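Local coordinates for protein pseudouridylate synthase RPUSD4, mitochondrial (Homo sapiens, PDB 5UBA) that catalyses the isomerization of uridine to pseudouridine in mitochondrial RNAs, including 16S ribosomal RNA, as a member of the RluA family, at residues A24-I29 with A65-G70; V91-W94 with M98-Q101; K34-I39 with E267-V272. All blocks are in the same frame, centred on the assembly; numbering follows the deposited sequence. Where two conformers were deposited one is given.

All three contacts are apolar and lie on the same side of the chain's centre, around the four-stranded antiparallel sheet that holds strands 36-41 and 89-93. Interaction 1 is a surface contact. It joins the ends of helices 15-27 and 57-69 with branched side chains and a methionine. Interactions 2 and 3 are buried. Interaction 2 sets helix 96-107 on strand 89-93 through alanine methyls and the CG of a methionine, with the backbones near each other. Interaction 3 brings strand 36-41 against strand 269-272 of the second, mixed sheet with branched leucine and valine side chains. The contacts also meet one another. W94 packs on H69 and V37, and L92 of strand 89-93 is hydrogen-bonded to V37 through the backbone.

Interaction 1. Residues A24-I29 with A65-G70; sequences ALTRGI and AKMLHG
T26 and L68 face each other across the ends of two helices, and their side chains run past one another in opposite directions. The methyl CG2 of T26 does the touching on one side. It lies 4.0 Å from CD2 of L68. The side chain of M67 crosses that of T26 at about a right angle and lays SD 3.7 Å from CG2 of T26. M67 has CG anti to its backbone N (chi1 -159°), and its chain bends only at the last torsion, which turns CE off the line of the side chain. The hydroxyl of T26 points to its own helix and is hydrogen-bonded to the carbonyl O of K23. I29 follows the helix of T26 and meets L68 tip to tip. CD1 of I29 is 3.8 Å from CD2 of L68 and 4.2 Å from its CD1. One branch of L68, CD2, therefore serves both T26 and I29. Beneath this pair, I29 and L68 both rest on V37 of strand 36-41, and M67 reaches back along helix 15-27 to N19, A22 and K23. It is surface packing of the C-terminal ends of helices 15-27 and 57-69, with loop residue I29, beside an antiparallel sheet.

Interaction 2. Residues V91-W94 with M98-Q101; sequences VLAW and MAHQ
A93 ends strand 89-93, and A99 lies in the first turn of helix 96-107. Their CA atoms are 5.4 Å apart, the closest CA pair of the two segments. The chain leaves the strand at W94 and enters the helix almost at once, so the helix folds back beside the strand end it has just left. The CB of A93 points at the helix and meets its backbone directly. It is 3.8 Å from the N of A99 and 4.0 Å from the CA of A99. The CB of A99 comes alongside at 4.2 Å from the CB of A93. This is a tight strand-to-helix connection within the pseudouridine synthase domain, with alanines on both sides of the contact. M98 adds the third group. Its CG stands anti to the backbone N (chi1 -179°) and reaches to 4.2 Å from the CB of A93. Two further bends, at chi2 and chi3, carry SD and CE away from the strand, and the side chain packs on N35 and L262. The helix start is held from the loop before it, where OD2 of D95 accepts a hydrogen bond from the N of M98. On the strand side, the backbone of A93 pairs with H77.

Interaction 3. Residues K34-I39 with E267-V272; sequences KNLVVI and EELNLV
V38 and L271 reach toward each other tip to tip between two strands that share no backbone bonds. The CA atoms of V38 and L271 stay 8.3 Å apart. From its CB, which points at strand 36-41, L271 runs to CG and there splits in two. CG lies anti to the carbonyl carbon (chi1 -60°), and both methyls arrive at the valine. Neither CB nor CG comes within 4.2 Å of residues 34-39, and the contacts begin at the methyls. CD1 sits before the fork of V38, 3.9 Å from its CG2 and 4.1 Å from its CG1. CD2 meets the same CG2 of V38 at 4.0 Å. The strands run in the same direction, and two residues earlier on each, CD1 of L36 and CD2 of L269 meet end to end at 3.7 Å. Here the strands stand farther apart, with the CA atoms of L36 and L269 10.6 Å from each other. This is side-chain packing between two sheets, the four-stranded one with strand 36-41 and the mixed one with strand 269-272. V91 of strand 89-93 packs on both L36 and L271, and H31 of strand 31-32 touches V38, L269 and L271.

Interaction 1. Residues A24-I29 with A65-G70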
# COMPACT_ATOMS: atom_id res chain seq x y z
N ALA A 24 2.33 4.25 20.92
CA ALA A 24 2.75 3.18 20.03
C ALA A 24 3.47 3.72 18.79
O ALA A 24 4.50 3.20 18.41
CB ALA A 24 1.57 2.32 19.64
N LEU A 25 2.93 4.78 18.21
CA LEU A 25 3.58 5.40 17.05
C LEU A 25 4.93 5.99 17.39
O LEU A 25 5.86 5.90 16.59
CB LEU A 25 2.67 6.44 16.42
CG LEU A 25 1.35 5.94 15.86
CD1 LEU A 25 0.49 7.08 15.34
CD2 LEU A 25 1.60 4.89 14.78
N THR A 26 5.06 6.59 18.58
CA THR A 26 6.37 7.09 19.00
C THR A 26 7.43 5.98 19.06
O THR A 26 8.56 6.18 18.65
CB THR A 26 6.34 7.83 20.37
OG1 THR A 26 5.98 6.92 21.42
CG2 THR A 26 5.41 8.97 20.34
N ARG A 27 7.05 4.82 19.58
CA ARG A 27 7.96 3.68 19.67
C ARG A 27 8.42 3.15 18.32
O ARG A 27 9.48 2.53 18.25
CB ARG A 27 7.34 2.53 20.48
CG ARG A 27 7.72 2.60 21.95
CD ARG A 27 7.17 1.44 22.76
NE ARG A 27 5.85 1.75 23.26
CZ ARG A 27 4.69 1.30 22.78
NH1 ARG A 27 3.56 1.71 23.34
NH2 ARG A 27 4.62 0.44 21.76
N GLY A 28 7.64 3.37 17.28
CA GLY A 28 8.02 2.90 15.96
C GLY A 28 8.54 3.95 15.00
O GLY A 28 8.74 3.65 13.83
N ILE A 29 8.78 5.17 15.47
CA ILE A 29 9.26 6.23 14.59
C ILE A 29 10.48 5.79 13.81
O ILE A 29 11.43 5.21 14.36
CB ILE A 29 9.55 7.54 15.37
CG1 ILE A 29 8.22 8.22 15.72
CG2 ILE A 29 10.41 8.51 14.57
CD1 ILE A 29 8.37 9.38 16.67
N ALA A 65 1.97 15.22 18.50
CA ALA A 65 2.74 16.46 18.49
C ALA A 65 3.16 16.86 19.90
O ALA A 65 4.33 17.12 20.14
CB ALA A 65 1.95 17.57 17.83
N LYS A 66 2.19 16.84 20.82
CA LYS A 66 2.44 17.20 22.21
C LYS A 66 3.32 16.16 22.90
O LYS A 66 4.16 16.48 23.74
CB LYS A 66 1.13 17.45 22.97
CG LYS A 66 0.39 18.69 22.46
CD LYS A 66 -0.72 19.12 23.39
CE LYS A 66 -1.59 20.21 22.78
NZ LYS A 66 -0.86 21.50 22.62
N MET A 67 3.14 14.89 22.53
CA MET A 67 3.97 13.83 23.06
C MET A 67 5.43 13.99 22.69
O MET A 67 6.32 13.65 23.47
CB MET A 67 3.44 12.48 22.56
CG MET A 67 3.84 11.28 23.36
SD MET A 67 2.81 9.93 22.79
CE MET A 67 1.28 10.23 23.65
N LEU A 68 5.71 14.49 21.49
CA LEU A 68 7.07 14.66 21.02
C LEU A 68 7.69 16.02 21.36
O LEU A 68 8.89 16.09 21.59
CB LEU A 68 7.12 14.45 19.49
CG LEU A 68 6.76 13.05 18.98
CD1 LEU A 68 6.64 13.11 17.47
CD2 LEU A 68 7.79 12.02 19.38
N HIS A 69 6.90 17.09 21.34
CA HIS A 69 7.42 18.47 21.53
C HIS A 69 6.84 19.22 22.73
O HIS A 69 7.14 20.41 22.90
CB HIS A 69 7.16 19.28 20.25
CG HIS A 69 8.23 19.16 19.21
ND1 HIS A 69 8.23 19.93 18.07
CD2 HIS A 69 9.33 18.38 19.14
CE1 HIS A 69 9.29 19.63 17.34
NE2 HIS A 69 9.97 18.68 17.96
N GLY A 70 6.06 18.56 23.56
CA GLY A 70 5.54 19.16 24.79
C GLY A 70 4.22 19.88 24.61
O GLY A 70 3.71 20.00 23.50

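Interaction 2. Residues V91-W94 with M98-Q101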
# COMPACT_ATOMS: atom_id res chain seq x y z
N VAL A 91 4.98 9.96 6.20
CA VAL A 91 5.65 11.20 6.54
C VAL A 91 4.65 12.24 7.06
O VAL A 91 3.62 12.50 6.45
CB VAL A 91 6.36 11.79 5.29
CG1 VAL A 91 7.03 13.11 5.62
CG2 VAL A 91 7.36 10.81 4.71
N LEU A 92 4.98 12.79 8.22
CA LEU A 92 4.25 13.89 8.83
C LEU A 92 5.20 15.07 8.95
O LEU A 92 6.40 14.90 9.02
CB LEU A 92 3.80 13.49 10.25
CG LEU A 92 3.01 12.20 10.38
CD1 LEU A 92 2.73 11.86 11.85
CD2 LEU A 92 1.72 12.30 9.62
N ALA A 93 4.64 16.29 8.96
CA ALA A 93 5.44 17.50 9.10
C ALA A 93 4.97 18.39 10.25
O ALA A 93 3.77 18.53 10.46
CB ALA A 93 5.38 18.32 7.83
N TRP A 94 5.92 19.01 10.90
CA TRP A 94 5.63 19.97 11.97
C TRP A 94 4.94 21.25 11.48
O TRP A 94 4.01 21.74 12.12
CB TRP A 94 6.94 20.34 12.66
CG TRP A 94 7.48 19.26 13.49
CD1 TRP A 94 8.63 18.55 13.30
CD2 TRP A 94 6.89 18.75 14.69
NE1 TRP A 94 8.78 17.62 14.31
CE2 TRP A 94 7.73 17.72 15.16
CE3 TRP A 94 5.72 19.06 15.40
CZ2 TRP A 94 7.44 16.99 16.34
CZ3 TRP A 94 5.45 18.35 16.57
CH2 TRP A 94 6.29 17.33 17.01
N MET A 98 5.63 23.29 5.18
CA MET A 98 6.44 22.11 4.82
C MET A 98 5.55 20.94 4.39
O MET A 98 5.88 20.23 3.41
CB MET A 98 7.35 21.69 5.98
CG MET A 98 8.24 20.49 5.69
SD MET A 98 9.28 20.71 4.22
CE MET A 98 10.26 22.14 4.66
N ALA A 99 4.42 20.74 5.08
CA ALA A 99 3.43 19.75 4.64
C ALA A 99 3.01 20.03 3.21
O ALA A 99 2.96 19.11 2.40
CB ALA A 99 2.20 19.72 5.54
N HIS A 100 2.73 21.30 2.89
CA HIS A 100 2.35 21.65 1.52
C HIS A 100 3.49 21.37 0.54
O HIS A 100 3.22 20.89 -0.57
CB HIS A 100 1.93 23.12 1.42
CG HIS A 100 0.60 23.40 2.04
ND1 HIS A 100 0.17 24.68 2.32
CD2 HIS A 100 -0.38 22.57 2.44
CE1 HIS A 100 -1.03 24.62 2.86
NE2 HIS A 100 -1.39 23.35 2.95
N GLN A 101 4.71 21.66 0.95
CA GLN A 101 5.89 21.40 0.11
C GLN A 101 6.01 19.90 -0.22
O GLN A 101 6.19 19.50 -1.39
CB GLN A 101 7.14 21.91 0.79
CG GLN A 101 8.37 21.91 -0.08
CD GLN A 101 9.60 22.43 0.65
OE1 GLN A 101 9.49 23.30 1.51
NE2 GLN A 101 10.75 21.90 0.30

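Interaction 3. Residues K34-I39 with E267-V272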
# COMPACT_ATOMS: atom_id res chain seq x y z
N LYS A 34 14.16 18.29 12.09
CA LYS A 34 13.46 19.53 12.42
C LYS A 34 12.19 19.74 11.60
O LYS A 34 11.31 20.44 12.04
CB LYS A 34 14.39 20.76 12.30
CG LYS A 34 14.66 21.22 10.88
CD LYS A 34 15.76 22.27 10.81
CE LYS A 34 16.07 22.64 9.38
N ASN A 35 12.11 19.09 10.43
CA ASN A 35 10.96 19.22 9.53
C ASN A 35 9.91 18.12 9.67
O ASN A 35 8.71 18.39 9.61
CB ASN A 35 11.43 19.19 8.07
CG ASN A 35 12.41 20.30 7.73
OD1 ASN A 35 13.45 20.06 7.12
ND2 ASN A 35 12.06 21.51 8.09
N LEU A 36 10.38 16.88 9.82
CA LEU A 36 9.52 15.70 9.62
C LEU A 36 9.52 14.75 10.81
O LEU A 36 10.51 14.61 11.52
CB LEU A 36 9.98 14.90 8.40
CG LEU A 36 10.21 15.64 7.09
CD1 LEU A 36 10.70 14.63 6.05
CD2 LEU A 36 8.92 16.28 6.62
N VAL A 37 8.38 14.07 10.97
CA VAL A 37 8.27 12.88 11.80
C VAL A 37 7.77 11.77 10.88
O VAL A 37 6.68 11.88 10.33
CB VAL A 37 7.28 13.07 12.96
CG1 VAL A 37 7.18 11.78 13.78
CG2 VAL A 37 7.74 14.22 13.86
N VAL A 38 8.55 10.70 10.75
CA VAL A 38 8.17 9.60 9.85
C VAL A 38 7.77 8.42 10.72
O VAL A 38 8.59 7.93 11.49
CB VAL A 38 9.31 9.22 8.89
CG1 VAL A 38 8.80 8.18 7.90
CG2 VAL A 38 9.83 10.47 8.19
N ILE A 39 6.53 7.98 10.55
CA ILE A 39 5.97 6.87 11.33
C ILE A 39 5.83 5.61 10.47
O ILE A 39 5.94 5.64 9.24
CB ILE A 39 4.61 7.23 11.97
CG1 ILE A 39 3.55 7.51 10.93
CG2 ILE A 39 4.77 8.40 12.92
CD1 ILE A 39 2.17 7.66 11.49
N GLU A 267 20.50 16.94 0.01
CA GLU A 267 20.59 15.51 -0.27
C GLU A 267 19.29 14.77 0.04
O GLU A 267 18.49 15.21 0.88
CB GLU A 267 21.70 14.88 0.55
CG GLU A 267 23.06 15.53 0.38
CD GLU A 267 24.17 14.70 0.99
OE1 GLU A 267 23.98 14.19 2.12
OE2 GLU A 267 25.23 14.55 0.35
N GLU A 268 19.12 13.63 -0.61
CA GLU A 268 17.86 12.86 -0.57
C GLU A 268 17.60 12.23 0.78
O GLU A 268 18.53 11.81 1.45
CB GLU A 268 17.89 11.72 -1.59
CG GLU A 268 17.96 12.13 -3.04
CD GLU A 268 17.73 10.95 -3.96
OE1 GLU A 268 18.25 9.84 -3.67
OE2 GLU A 268 17.04 11.12 -4.97
N LEU A 269 16.33 12.12 1.16
CA LEU A 269 15.97 11.38 2.35
C LEU A 269 15.42 10.03 1.88
O LEU A 269 14.45 10.00 1.15
CB LEU A 269 14.93 12.16 3.14
CG LEU A 269 14.56 11.61 4.51
CD1 LEU A 269 15.77 11.29 5.38
CD2 LEU A 269 13.65 12.61 5.21
N ASN A 270 16.06 8.94 2.30
CA ASN A 270 15.77 7.60 1.83
C ASN A 270 15.25 6.81 3.02
O ASN A 270 16.02 6.36 3.87
CB ASN A 270 17.05 6.99 1.25
CG ASN A 270 16.83 5.63 0.61
OD1 ASN A 270 16.03 4.82 1.10
ND2 ASN A 270 17.57 5.36 -0.47
N LEU A 271 13.93 6.66 3.08
CA LEU A 271 13.23 6.13 4.26
C LEU A 271 12.80 4.71 3.97
O LEU A 271 12.17 4.46 2.93
CB LEU A 271 11.98 6.98 4.54
CG LEU A 271 12.26 8.47 4.82
CD1 LEU A 271 11.04 9.32 4.63
CD2 LEU A 271 12.80 8.72 6.22
N VAL A 272 13.15 3.77 4.85
CA VAL A 272 12.77 2.37 4.66
C VAL A 272 12.19 1.83 5.96
O VAL A 272 12.74 2.12 7.03
CB VAL A 272 13.96 1.52 4.19
CG1 VAL A 272 13.60 0.03 4.13
CG2 VAL A 272 14.45 2.01 2.84